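Local structure of ABC transporter, periplasmic substrate-binding protein (Thermotoga maritima, 2HPG) at residues 140-145 / 200-205; 219-224 / 281-286; 79-84 / 121-126; 129-134 / 231-236. The protein probably binds a solute in the periplasm as the extracytoplasmic component of a TRAP transporter (DctP family). All blocks are in the same frame, centred on the assembly; numbering follows the deposited sequence. Where two conformers were deposited one is given.

Contact 1: 140-145 / 200-205; sequences GYRHFV and AELTYA
His-143 and Leu-202 form an antiparallel hydrogen-bonded pair, and Val-145 and Ala-200 form the next. The pairing joins strand 199-202 to strand 130-146 in the mixed sheet, at 156°. His-143 N gives a bond to Leu-202 O at 2.9 Å, and Leu-202 N returns one to His-143 O. Val-145 N reaches Ala-200 O at 2.8 Å, and Ala-200 N bonds Val-145 O. Phe-144 and Glu-201 lie between as a non-hydrogen-bonded pair, their side chains on one face. The ring of Phe-144 touches Glu-201 CB through CD1, at 4.1 Å. On the other face Val-145 CG2 rests on Leu-202 CB.

Arg-142 bends at chi3 (73°) and meets the Glu-201 carboxylate side-on. Arg-142 NE bonds Glu-201 OE2 at 3.1 Å, and Arg-142 NH2 bonds Glu-201 OE1 at 2.9 Å. Both oxygens lie near the guanidinium plane, but the carboxylate is turned 43° from it. OE2 is met on its syn side, whereas NH2 comes to OE1 from above the carboxylate plane. The backbone of Leu-202 lies over one guanidinium face. Glu-201 also bonds Thr-163 through OE1 and His-224 through OE2. A leucine in place of Arg-142 would probably leave the Glu-201 carboxylate buried without its cationic mate and freer to turn. His-143 CD2 touches Tyr-204 CE2 at 3.8 Å, the rings oblique. Thr-203, just past the strand, is the N-cap of helix 204-209, its OG1 bonded to Asn-206 N.

The buried carboxylate is thus met by a cation and two further partners, which would limit the cost of burying its charge and fix its rotation.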
loop_
_atom_site.group_PDB
_atom_site.type_symbol
_atom_site.label_atom_id
_atom_site.label_comp_id
_atom_site.label_asym_id
_atom_site.label_seq_id
_atom_site.Cartn_x
_atom_site.Cartn_y
_atom_site.Cartn_z
ATOM N N GLY A 140 -1.909 -6.532 0.054
ATOM C CA GLY A 140 -2.336 -7.556 0.984
ATOM C C GLY A 140 -2.082 -7.187 2.424
ATOM O O GLY A 140 -1.560 -6.109 2.707
ATOM N N TYR A 141 -2.457 -8.097 3.321
ATOM C CA TYR A 141 -2.301 -7.907 4.758
ATOM C C TYR A 141 -0.892 -8.179 5.214
ATOM O O TYR A 141 -0.265 -9.155 4.802
ATOM C CB TYR A 141 -3.219 -8.838 5.544
ATOM C CG TYR A 141 -4.644 -8.496 5.344
ATOM C CD1 TYR A 141 -5.264 -7.536 6.136
ATOM C CD2 TYR A 141 -5.352 -9.037 4.294
ATOM C CE1 TYR A 141 -6.566 -7.197 5.925
ATOM C CE2 TYR A 141 -6.654 -8.702 4.085
ATOM C CZ TYR A 141 -7.253 -7.782 4.906
ATOM O OH TYR A 141 -8.555 -7.438 4.675
ATOM N N ARG A 142 -0.450 -7.331 6.123
ATOM C CA ARG A 142 0.850 -7.439 6.731
ATOM C C ARG A 142 0.707 -8.015 8.122
ATOM O O ARG A 142 -0.276 -7.743 8.834
ATOM C CB ARG A 142 1.517 -6.064 6.747
ATOM C CG ARG A 142 1.887 -5.644 5.344
ATOM C CD ARG A 142 2.203 -4.202 5.183
ATOM N NE ARG A 142 3.496 -3.818 5.754
ATOM C CZ ARG A 142 4.587 -3.450 5.074
ATOM N NH1 ARG A 142 4.607 -3.415 3.759
ATOM N NH2 ARG A 142 5.666 -3.072 5.743
ATOM N N HIS A 143 1.693 -8.836 8.495
ATOM C CA HIS A 143 1.691 -9.583 9.758
ATOM C C HIS A 143 3.054 -9.393 10.397
ATOM O O HIS A 143 3.984 -9.016 9.712
ATOM C CB HIS A 143 1.452 -11.081 9.472
ATOM C CG HIS A 143 0.158 -11.367 8.765
ATOM N ND1 HIS A 143 -1.064 -10.986 9.271
ATOM C CD2 HIS A 143 -0.095 -11.991 7.587
ATOM C CE1 HIS A 143 -2.019 -11.350 8.426
ATOM N NE2 HIS A 143 -1.458 -11.982 7.406
ATOM N N PHE A 144 3.183 -9.629 11.691
ATOM C CA PHE A 144 4.485 -9.489 12.346
ATOM C C PHE A 144 5.409 -10.672 12.018
ATOM O O PHE A 144 4.945 -11.805 12.010
ATOM C CB PHE A 144 4.314 -9.382 13.851
ATOM C CG PHE A 144 3.820 -8.043 14.303
ATOM C CD1 PHE A 144 4.677 -6.966 14.355
ATOM C CD2 PHE A 144 2.506 -7.857 14.630
ATOM C CE1 PHE A 144 4.233 -5.719 14.767
ATOM C CE2 PHE A 144 2.051 -6.629 15.041
ATOM C CZ PHE A 144 2.922 -5.554 15.101
ATOM N N VAL A 145 6.697 -10.387 11.793
ATOM C CA VAL A 145 7.693 -11.399 11.472
ATOM C C VAL A 145 8.762 -11.234 12.543
ATOM O O VAL A 145 9.442 -10.215 12.591
ATOM C CB VAL A 145 8.341 -11.233 10.078
ATOM C CG1 VAL A 145 8.883 -12.618 9.590
ATOM C CG2 VAL A 145 7.358 -10.655 9.052
ATOM N N ALA A 200 10.170 -7.623 11.844
ATOM C CA ALA A 200 9.577 -6.761 10.832
ATOM C C ALA A 200 8.083 -7.040 10.781
ATOM O O ALA A 200 7.543 -7.768 11.607
ATOM C CB ALA A 200 10.219 -7.017 9.459
ATOM N N GLU A 201 7.397 -6.420 9.830
ATOM C CA GLU A 201 5.988 -6.655 9.653
ATOM C C GLU A 201 5.750 -6.522 8.163
ATOM O O GLU A 201 6.074 -5.497 7.576
ATOM C CB GLU A 201 5.169 -5.678 10.510
ATOM C CG GLU A 201 5.455 -4.226 10.321
ATOM C CD GLU A 201 4.707 -3.586 9.174
ATOM O OE1 GLU A 201 5.222 -2.607 8.606
ATOM O OE2 GLU A 201 3.619 -4.057 8.832
ATOM N N LEU A 202 5.314 -7.607 7.536
ATOM C CA LEU A 202 5.415 -7.765 6.085
ATOM C C LEU A 202 4.334 -8.711 5.582
ATOM O O LEU A 202 3.641 -9.339 6.357
ATOM C CB LEU A 202 6.790 -8.354 5.713
ATOM C CG LEU A 202 8.039 -7.497 5.961
ATOM C CD1 LEU A 202 9.319 -8.323 5.739
ATOM C CD2 LEU A 202 8.094 -6.228 5.103
ATOM N N THR A 203 4.206 -8.812 4.260
ATOM C CA THR A 203 3.406 -9.846 3.638
ATOM C C THR A 203 4.233 -11.130 3.499
ATOM O O THR A 203 5.443 -11.088 3.626
ATOM C CB THR A 203 3.020 -9.419 2.240
ATOM O OG1 THR A 203 4.204 -9.348 1.454
ATOM C CG2 THR A 203 2.332 -8.047 2.281
ATOM N N TYR A 204 3.570 -12.261 3.237
ATOM C CA TYR A 204 4.262 -13.536 3.064
ATOM C C TYR A 204 5.178 -13.510 1.826
ATOM O O TYR A 204 6.248 -14.113 1.821
ATOM C CB TYR A 204 3.241 -14.680 2.951
ATOM C CG TYR A 204 2.646 -15.179 4.276
ATOM C CD1 TYR A 204 3.348 -16.052 5.082
ATOM C CD2 TYR A 204 1.365 -14.800 4.690
ATOM C CE1 TYR A 204 2.807 -16.554 6.223
ATOM C CE2 TYR A 204 0.818 -15.297 5.864
ATOM C CZ TYR A 204 1.557 -16.161 6.631
ATOM O OH TYR A 204 1.077 -16.681 7.823
ATOM N N ALA A 205 4.755 -12.829 0.766
ATOM C CA ALA A 205 5.598 -12.651 -0.437
ATOM C C ALA A 205 6.902 -11.935 -0.095
ATOM O O ALA A 205 7.975 -12.352 -0.517
ATOM C CB ALA A 205 4.834 -11.870 -1.511
#

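Contact 2: 219-224 / 281-286; sequences MSETGH and MAVIPA
Met-219 and Ile-284 make the shortest backbone bond here, from Ile-284 N to Met-219 O at 2.8 Å. Met-219 N in turn bonds Ala-282 O, and Glu-221 N bonds Ile-284 O at 3.0 Å. This is parallel pairing: short strand 282-284 docks beside strand 218-234, their axes 20° apart. Glu-221 also centres an inverse gamma turn, where Thr-222 N meets Ser-220 O.

The Glu-221 side chain leans over segment 281-286. Its CG stands anti to the carbonyl carbon (chi1 -69°) and the chain runs out extended, passing Val-283 CG1. Glu-221 OE1 accepts a hydrogen bond from a water oxygen 2.6 Å away and a weak one from Ala-286 N at 3.5 Å. OE2 is held by Tyr-204 OH and by a salt bridge to Lys-273.

Ser-220 OG lies 3.7 Å from Ile-284 CG1, while its own hydrogen bond goes to Ile-150 N. On the opposite face Met-281 and Met-219, both selenomethionine, meet, with Met-281 CE 4.3 Å from Met-219 CB. Val-283 CG2 approaches the same CB.

The Lys-273 salt bridge and the Tyr-204 hydroxyl probably keep Glu-221 charged and fix its rotation, while main-chain bonds add strand 282-284 to the mixed sheet.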
loop_
_atom_site.group_PDB
_atom_site.type_symbol
_atom_site.label_atom_id
_atom_site.label_comp_id
_atom_site.label_asym_id
_atom_site.label_seq_id
_atom_site.Cartn_x
_atom_site.Cartn_y
_atom_site.Cartn_z
HETATM N N MSE A 219 5.614 -16.055 11.921
HETATM C CA MSE A 219 4.665 -15.160 11.287
HETATM C C MSE A 219 3.414 -15.147 12.146
HETATM O O MSE A 219 2.735 -16.165 12.251
HETATM C CB MSE A 219 4.332 -15.656 9.885
HETATM C CG MSE A 219 3.779 -14.568 9.005
HETATM SE SE MSE A 219 5.192 -13.714 7.993
HETATM C CE MSE A 219 4.067 -12.707 6.762
ATOM N N SER A 220 3.129 -14.017 12.798
ATOM C CA SER A 220 1.948 -13.903 13.642
ATOM C C SER A 220 0.908 -13.049 12.932
ATOM O O SER A 220 1.163 -11.876 12.611
ATOM C CB SER A 220 2.293 -13.279 14.991
ATOM O OG SER A 220 3.460 -13.842 15.562
ATOM N N GLU A 221 -0.261 -13.645 12.679
ATOM C CA GLU A 221 -1.234 -13.101 11.754
ATOM C C GLU A 221 -2.166 -12.063 12.369
ATOM O O GLU A 221 -3.395 -12.238 12.420
ATOM C CB GLU A 221 -2.025 -14.224 11.096
ATOM C CG GLU A 221 -1.197 -15.069 10.126
ATOM C CD GLU A 221 -2.056 -15.985 9.318
ATOM O OE1 GLU A 221 -3.183 -16.257 9.762
ATOM O OE2 GLU A 221 -1.618 -16.464 8.261
ATOM N N THR A 222 -1.561 -10.957 12.787
ATOM C CA THR A 222 -2.286 -9.827 13.330
ATOM C C THR A 222 -3.051 -9.094 12.239
ATOM O O THR A 222 -4.033 -8.427 12.545
ATOM C CB THR A 222 -1.362 -8.837 13.996
ATOM O OG1 THR A 222 -0.237 -8.606 13.148
ATOM C CG2 THR A 222 -0.880 -9.357 15.355
ATOM N N GLY A 223 -2.595 -9.197 10.988
ATOM C CA GLY A 223 -3.274 -8.574 9.844
ATOM C C GLY A 223 -3.535 -7.082 10.083
ATOM O O GLY A 223 -4.582 -6.542 9.711
ATOM N N HIS A 224 -2.566 -6.429 10.706
ATOM C CA HIS A 224 -2.707 -5.055 11.207
ATOM C C HIS A 224 -2.667 -3.940 10.132
ATOM O O HIS A 224 -3.126 -2.824 10.406
ATOM C CB HIS A 224 -1.639 -4.792 12.274
ATOM C CG HIS A 224 -0.247 -5.034 11.785
ATOM N ND1 HIS A 224 0.400 -6.238 11.944
ATOM C CD2 HIS A 224 0.595 -4.248 11.077
ATOM C CE1 HIS A 224 1.585 -6.180 11.367
ATOM N NE2 HIS A 224 1.737 -4.981 10.837
HETATM N N MSE A 281 8.912 -21.993 8.876
HETATM C CA MSE A 281 8.369 -20.942 9.728
HETATM C C MSE A 281 7.182 -21.452 10.519
HETATM O O MSE A 281 6.444 -22.320 10.056
HETATM C CB MSE A 281 7.941 -19.735 8.906
HETATM C CG MSE A 281 9.091 -19.025 8.236
HETATM SE SE MSE A 281 8.484 -17.270 7.673
HETATM C CE MSE A 281 8.598 -16.285 9.367
ATOM N N ALA A 282 7.003 -20.896 11.715
ATOM C CA ALA A 282 5.844 -21.170 12.543
ATOM C C ALA A 282 4.843 -20.052 12.391
ATOM O O ALA A 282 5.167 -18.901 12.650
ATOM C CB ALA A 282 6.252 -21.278 13.992
ATOM N N VAL A 283 3.631 -20.388 11.964
ATOM C CA VAL A 283 2.555 -19.406 11.816
ATOM C C VAL A 283 1.716 -19.406 13.064
ATOM O O VAL A 283 1.274 -20.460 13.494
ATOM C CB VAL A 283 1.664 -19.747 10.620
ATOM C CG1 VAL A 283 0.481 -18.796 10.537
ATOM C CG2 VAL A 283 2.475 -19.678 9.367
ATOM N N ILE A 284 1.511 -18.229 13.664
ATOM C CA ILE A 284 0.534 -18.042 14.722
ATOM C C ILE A 284 -0.741 -17.547 14.048
ATOM O O ILE A 284 -0.791 -16.406 13.608
ATOM C CB ILE A 284 0.999 -17.014 15.755
ATOM C CG1 ILE A 284 2.402 -17.369 16.267
ATOM C CG2 ILE A 284 0.016 -16.952 16.899
ATOM C CD1 ILE A 284 2.499 -18.738 16.904
ATOM N N PRO A 285 -1.758 -18.420 13.907
ATOM C CA PRO A 285 -2.920 -18.072 13.097
ATOM C C PRO A 285 -3.734 -16.964 13.735
ATOM O O PRO A 285 -3.605 -16.718 14.934
ATOM C CB PRO A 285 -3.754 -19.367 13.049
ATOM C CG PRO A 285 -3.010 -20.384 13.794
ATOM C CD PRO A 285 -1.874 -19.761 14.507
ATOM N N ALA A 286 -4.560 -16.308 12.931
ATOM C CA ALA A 286 -5.342 -15.160 13.396
ATOM C C ALA A 286 -6.219 -15.551 14.583
ATOM O O ALA A 286 -6.268 -14.851 15.602
ATOM C CB ALA A 286 -6.195 -14.582 12.238
HETATM O O HOH W 1 -5.388 -17.592 9.782
#

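Contact 3: 79-84 / 121-126; sequences MYVKDI and LKELEQ
Leu-124 presents both its methyls to the 79-84 loop. Leu-124 CD2 touches Val-81 CG2 at 3.9 Å and reaches Tyr-80 CB at 4.1 Å. Leu-124 CD1 meets the end of Ile-84, at 3.9 Å from Ile-84 CD1. Ile-84 is stretched out, with CG1 anti to the backbone N (chi1 -164°) and CD1 extended beyond it. That straight chain carries Ile-84 CD1 between Leu-124 and Leu-121, with Leu-121 CD2 4.0 Å from Ile-84 CD1. Ile-84 crosses both leucines at about a right angle. On the flank, Glu-123 reaches across Val-81. Glu-123 OE1 is 3.5 Å from Val-81 CG1, and Glu-123 CB rests on Val-81 CG2.

The second shell sets these groups in place. A 3-10 turn begins after Val-81, with Ile-84 N bonded to Val-81 O at 3.2 Å. The turn brings Ile-84 round to the same side as Val-81, and both point toward the helix. Trp-120 lies against Val-81 and Ile-84. Phe-128, one turn beyond Leu-124, packs on Val-81 and meets the Tyr-80 ring edge-to-face. Ile-130 and Val-132 of the sheet back Leu-124.

An alanine at Leu-124 is likely to open a gap between Val-81 and Ile-84 and cost the loop much of its grip on the helix.

Methyl contacts carry the join between the two segments. The loop after helix 74-77 is pinned to helix 115-128 by fit and apolar burial, with the Glu-123 carboxylate at the margin.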
loop_
_atom_site.group_PDB
_atom_site.type_symbol
_atom_site.label_atom_id
_atom_site.label_comp_id
_atom_site.label_asym_id
_atom_site.label_seq_id
_atom_site.Cartn_x
_atom_site.Cartn_y
_atom_site.Cartn_z
HETATM N N MSE A 79 0.924 13.441 3.730
HETATM C CA MSE A 79 1.829 14.543 4.052
HETATM C C MSE A 79 1.302 15.851 3.487
HETATM O O MSE A 79 1.653 16.910 3.957
HETATM C CB MSE A 79 3.215 14.317 3.453
HETATM C CG MSE A 79 4.010 13.178 4.043
HETATM SE SE MSE A 79 5.810 13.106 3.247
HETATM C CE MSE A 79 6.573 11.861 4.569
ATOM N N TYR A 80 0.468 15.763 2.453
ATOM C CA TYR A 80 -0.024 16.927 1.726
ATOM C C TYR A 80 -1.436 17.294 2.140
ATOM O O TYR A 80 -1.637 18.378 2.695
ATOM C CB TYR A 80 0.101 16.683 0.221
ATOM C CG TYR A 80 1.537 16.399 -0.111
ATOM C CD1 TYR A 80 2.451 17.436 -0.274
ATOM C CD2 TYR A 80 2.006 15.097 -0.159
ATOM C CE1 TYR A 80 3.773 17.180 -0.522
ATOM C CE2 TYR A 80 3.323 14.833 -0.394
ATOM C CZ TYR A 80 4.205 15.871 -0.577
ATOM O OH TYR A 80 5.518 15.580 -0.839
ATOM N N VAL A 81 -2.395 16.403 1.900
ATOM C CA VAL A 81 -3.748 16.543 2.443
ATOM C C VAL A 81 -3.879 15.566 3.618
ATOM O O VAL A 81 -4.098 14.378 3.415
ATOM C CB VAL A 81 -4.829 16.271 1.376
ATOM C CG1 VAL A 81 -6.226 16.151 2.027
ATOM C CG2 VAL A 81 -4.826 17.361 0.314
ATOM N N LYS A 82 -3.726 16.083 4.835
ATOM C CA LYS A 82 -3.525 15.258 6.030
ATOM C C LYS A 82 -4.460 14.061 6.150
ATOM O O LYS A 82 -4.006 12.944 6.415
ATOM C CB LYS A 82 -3.649 16.095 7.304
ATOM C CG LYS A 82 -3.774 15.252 8.589
ATOM C CD LYS A 82 -3.933 16.085 9.866
ATOM C CE LYS A 82 -5.386 16.132 10.315
ATOM N NZ LYS A 82 -5.509 16.575 11.733
ATOM N N ASP A 83 -5.753 14.302 5.968
ATOM C CA ASP A 83 -6.770 13.321 6.302
ATOM C C ASP A 83 -6.760 12.057 5.462
ATOM O O ASP A 83 -7.195 11.003 5.936
ATOM C CB ASP A 83 -8.167 13.937 6.198
ATOM C CG ASP A 83 -8.486 14.868 7.335
ATOM O OD1 ASP A 83 -7.662 15.043 8.257
ATOM O OD2 ASP A 83 -9.601 15.428 7.300
ATOM N N ILE A 84 -6.296 12.145 4.221
ATOM C CA ILE A 84 -6.267 10.966 3.343
ATOM C C ILE A 84 -5.334 9.873 3.907
ATOM O O ILE A 84 -5.480 8.691 3.589
ATOM C CB ILE A 84 -5.867 11.341 1.895
ATOM C CG1 ILE A 84 -6.221 10.208 0.916
ATOM C CG2 ILE A 84 -4.392 11.694 1.801
ATOM C CD1 ILE A 84 -6.144 10.624 -0.536
ATOM N N LEU A 121 -9.449 14.383 -2.927
ATOM C CA LEU A 121 -8.808 14.183 -4.221
ATOM C C LEU A 121 -8.796 15.459 -5.048
ATOM O O LEU A 121 -7.904 15.659 -5.873
ATOM C CB LEU A 121 -9.499 13.067 -5.008
ATOM C CG LEU A 121 -9.440 11.680 -4.373
ATOM C CD1 LEU A 121 -10.146 10.653 -5.267
ATOM C CD2 LEU A 121 -7.996 11.280 -4.062
ATOM N N LYS A 122 -9.801 16.302 -4.837
ATOM C CA LYS A 122 -9.867 17.606 -5.480
ATOM C C LYS A 122 -8.846 18.557 -4.875
ATOM O O LYS A 122 -8.273 19.362 -5.593
ATOM C CB LYS A 122 -11.264 18.199 -5.327
ATOM C CG LYS A 122 -11.494 19.460 -6.136
ATOM C CD LYS A 122 -12.975 19.819 -6.149
ATOM C CE LYS A 122 -13.270 21.074 -6.952
ATOM N NZ LYS A 122 -14.744 21.303 -7.037
ATOM N N GLU A 123 -8.634 18.467 -3.560
ATOM C CA GLU A 123 -7.603 19.248 -2.864
ATOM C C GLU A 123 -6.195 18.832 -3.277
ATOM O O GLU A 123 -5.314 19.672 -3.383
ATOM C CB GLU A 123 -7.735 19.115 -1.343
ATOM C CG GLU A 123 -9.035 19.693 -0.787
ATOM C CD GLU A 123 -9.275 19.421 0.707
ATOM O OE1 GLU A 123 -8.441 18.768 1.381
ATOM O OE2 GLU A 123 -10.329 19.883 1.208
ATOM N N LEU A 124 -5.985 17.537 -3.497
ATOM C CA LEU A 124 -4.684 17.046 -3.942
ATOM C C LEU A 124 -4.373 17.600 -5.321
ATOM O O LEU A 124 -3.254 18.005 -5.595
ATOM C CB LEU A 124 -4.636 15.510 -3.977
ATOM C CG LEU A 124 -4.247 14.783 -2.685
ATOM C CD1 LEU A 124 -4.414 13.274 -2.879
ATOM C CD2 LEU A 124 -2.827 15.124 -2.242
ATOM N N GLU A 125 -5.378 17.600 -6.182
ATOM C CA GLU A 125 -5.239 18.087 -7.539
ATOM C C GLU A 125 -5.020 19.604 -7.585
ATOM O O GLU A 125 -4.040 20.071 -8.175
ATOM C CB GLU A 125 -6.475 17.695 -8.336
ATOM C CG GLU A 125 -6.385 17.943 -9.831
ATOM C CD GLU A 125 -7.281 17.009 -10.615
ATOM O OE1 GLU A 125 -8.193 16.398 -9.990
ATOM O OE2 GLU A 125 -7.078 16.867 -11.849
ATOM N N GLN A 126 -5.919 20.358 -6.955
ATOM C CA GLN A 126 -5.874 21.825 -6.986
ATOM C C GLN A 126 -4.717 22.418 -6.196
ATOM O O GLN A 126 -3.967 23.237 -6.723
ATOM C CB GLN A 126 -7.196 22.425 -6.487
ATOM C CG GLN A 126 -8.367 22.112 -7.394
ATOM C CD GLN A 126 -9.692 22.744 -6.945
ATOM O OE1 GLN A 126 -9.860 23.154 -5.786
ATOM N NE2 GLN A 126 -10.646 22.810 -7.873
#

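Contact 4: 129-134 / 231-236; sequences GIKVLS and EIVSAD
Ile-232 sets CG1 between the backbone N and the carbonyl carbon (chi1 66°), which turns CG2 toward Ile-130. The CG2 methyls of Ile-232 and Ile-130 meet at 3.7 Å, and Val-132 CG2 also approaches that of Ile-232. Leu-133 CD1 meets Val-233 CG1 at 3.7 Å, the chains crossing at about a right angle. Lys-131 bends at chi2 (64°) and lies alongside Val-233, while its NZ goes on to a salt bridge with Glu-250.

The backbones pair antiparallel. Lys-131 and Val-233 exchange two bonds of 2.9 Å, each from one residue's N to the other's O. Leu-133 N bonds Glu-231 O at 2.7 Å, and Glu-231 N bonds Ser-134 O at 2.8 Å. Past the strand, Ala-235 N bonds Gly-129 O at 2.8 Å. A water joins Gly-129 O, Ser-234 OG and Asp-236 N. Ser-234 is the N-cap of helix 235-240, and its OG also bonds Trp-237 N.

Leu-133 and Ser-134 thus share Glu-231 as partner, a classic beta bulge. It lies in the pairing of strands 130-146 and 218-234, two long strands that probably run between the lobes, as in DctP-type binding proteins.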
loop_
_atom_site.group_PDB
_atom_site.type_symbol
_atom_site.label_atom_id
_atom_site.label_comp_id
_atom_site.label_asym_id
_atom_site.label_seq_id
_atom_site.Cartn_x
_atom_site.Cartn_y
_atom_site.Cartn_z
ATOM N N GLY A 129 -1.370 19.676 -7.371
ATOM C CA GLY A 129 -1.128 19.159 -8.718
ATOM C C GLY A 129 -1.058 17.644 -8.845
ATOM O O GLY A 129 -0.598 17.125 -9.874
ATOM N N ILE A 130 -1.532 16.927 -7.820
ATOM C CA ILE A 130 -1.497 15.459 -7.808
ATOM C C ILE A 130 -2.838 14.899 -8.253
ATOM O O ILE A 130 -3.856 15.170 -7.635
ATOM C CB ILE A 130 -1.202 14.910 -6.402
ATOM C CG1 ILE A 130 0.168 15.388 -5.911
ATOM C CG2 ILE A 130 -1.276 13.362 -6.389
ATOM C CD1 ILE A 130 0.357 15.254 -4.402
ATOM N N LYS A 131 -2.826 14.119 -9.323
ATOM C CA LYS A 131 -4.001 13.408 -9.786
ATOM C C LYS A 131 -3.890 11.933 -9.361
ATOM O O LYS A 131 -2.932 11.240 -9.734
ATOM C CB LYS A 131 -4.104 13.520 -11.310
ATOM C CG LYS A 131 -5.144 12.646 -11.992
ATOM C CD LYS A 131 -6.550 13.029 -11.568
ATOM C CE LYS A 131 -7.568 12.083 -12.140
ATOM N NZ LYS A 131 -8.946 12.481 -11.749
ATOM N N VAL A 132 -4.862 11.466 -8.579
ATOM C CA VAL A 132 -4.996 10.040 -8.261
ATOM C C VAL A 132 -5.750 9.323 -9.392
ATOM O O VAL A 132 -6.909 9.634 -9.658
ATOM C CB VAL A 132 -5.718 9.859 -6.889
ATOM C CG1 VAL A 132 -5.919 8.386 -6.537
ATOM C CG2 VAL A 132 -4.945 10.556 -5.790
ATOM N N LEU A 133 -5.092 8.401 -10.088
ATOM C CA LEU A 133 -5.752 7.633 -11.133
ATOM C C LEU A 133 -6.498 6.434 -10.549
ATOM O O LEU A 133 -7.493 5.957 -11.120
ATOM C CB LEU A 133 -4.733 7.104 -12.138
ATOM C CG LEU A 133 -4.030 8.079 -13.070
ATOM C CD1 LEU A 133 -2.992 7.294 -13.838
ATOM C CD2 LEU A 133 -5.020 8.720 -14.027
ATOM N N SER A 134 -5.984 5.921 -9.432
ATOM C CA SER A 134 -6.569 4.753 -8.793
ATOM C C SER A 134 -5.983 4.487 -7.415
ATOM O O SER A 134 -4.811 4.802 -7.161
ATOM C CB SER A 134 -6.375 3.517 -9.675
ATOM O OG SER A 134 -6.971 2.376 -9.077
ATOM N N GLU A 231 -2.124 5.423 -7.054
ATOM C CA GLU A 231 -1.438 5.528 -8.332
ATOM C C GLU A 231 -1.650 6.946 -8.830
ATOM O O GLU A 231 -2.777 7.342 -9.112
ATOM C CB GLU A 231 -1.995 4.488 -9.308
ATOM C CG GLU A 231 -2.058 3.070 -8.740
ATOM C CD GLU A 231 -0.713 2.564 -8.250
ATOM O OE1 GLU A 231 0.274 2.890 -8.921
ATOM O OE2 GLU A 231 -0.648 1.849 -7.201
ATOM N N ILE A 232 -0.571 7.728 -8.868
ATOM C CA ILE A 232 -0.672 9.159 -9.138
ATOM C C ILE A 232 0.040 9.566 -10.423
ATOM O O ILE A 232 0.992 8.907 -10.843
ATOM C CB ILE A 232 -0.161 10.015 -7.939
ATOM C CG1 ILE A 232 1.346 9.825 -7.705
ATOM C CG2 ILE A 232 -0.942 9.665 -6.674
ATOM C CD1 ILE A 232 1.936 10.765 -6.665
ATOM N N VAL A 233 -0.475 10.624 -11.054
ATOM C CA VAL A 233 0.185 11.324 -12.162
ATOM C C VAL A 233 0.057 12.839 -11.962
ATOM O O VAL A 233 -0.682 13.295 -11.091
ATOM C CB VAL A 233 -0.384 10.962 -13.567
ATOM C CG1 VAL A 233 -0.081 9.512 -13.943
ATOM C CG2 VAL A 233 -1.898 11.262 -13.679
ATOM N N SER A 234 0.803 13.611 -12.754
ATOM C CA SER A 234 0.666 15.066 -12.779
ATOM C C SER A 234 -0.726 15.459 -13.232
ATOM O O SER A 234 -1.182 15.013 -14.287
ATOM C CB SER A 234 1.677 15.694 -13.747
ATOM O OG SER A 234 1.413 17.073 -13.893
ATOM N N ALA A 235 -1.395 16.304 -12.446
ATOM C CA ALA A 235 -2.717 16.817 -12.831
ATOM C C ALA A 235 -2.624 17.627 -14.127
ATOM O O ALA A 235 -3.489 17.497 -15.005
ATOM C CB ALA A 235 -3.310 17.657 -11.712
ATOM N N ASP A 236 -1.566 18.436 -14.252
ATOM C CA ASP A 236 -1.325 19.253 -15.458
ATOM C C ASP A 236 -1.187 18.400 -16.705
ATOM O O ASP A 236 -1.814 18.683 -17.707
ATOM C CB ASP A 236 -0.066 20.108 -15.316
ATOM C CG ASP A 236 -0.248 21.265 -14.352
ATOM O OD1 ASP A 236 -1.397 21.737 -14.155
ATOM O OD2 ASP A 236 0.777 21.701 -13.782
HETATM O O HOH W 2 0.471 18.820 -12.114
#

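Overall arrangement
Strands 130-146 and 218-234 tie three of the contacts together. Contacts 1 and 4 share the first strand, contacts 2 and 4 the second. Contact 1 is nested in the loop closed by contact 4, with their centres 28 Å apart. Contacts 1 and 2 form one cluster, centres 9 Å apart: His-143 ND1 bonds Gly-223 N, and Phe-144 packs on Thr-222. Contacts 3 and 4 form another across the chain's centre, centres 11 Å apart. There Leu-124 O accepts from Ile-130 N, and Leu-121 packs on Val-132. Contacts 2 and 3 lie 34 Å apart between centres. In this family the solute usually binds between two lobes, which such long strands probably connect.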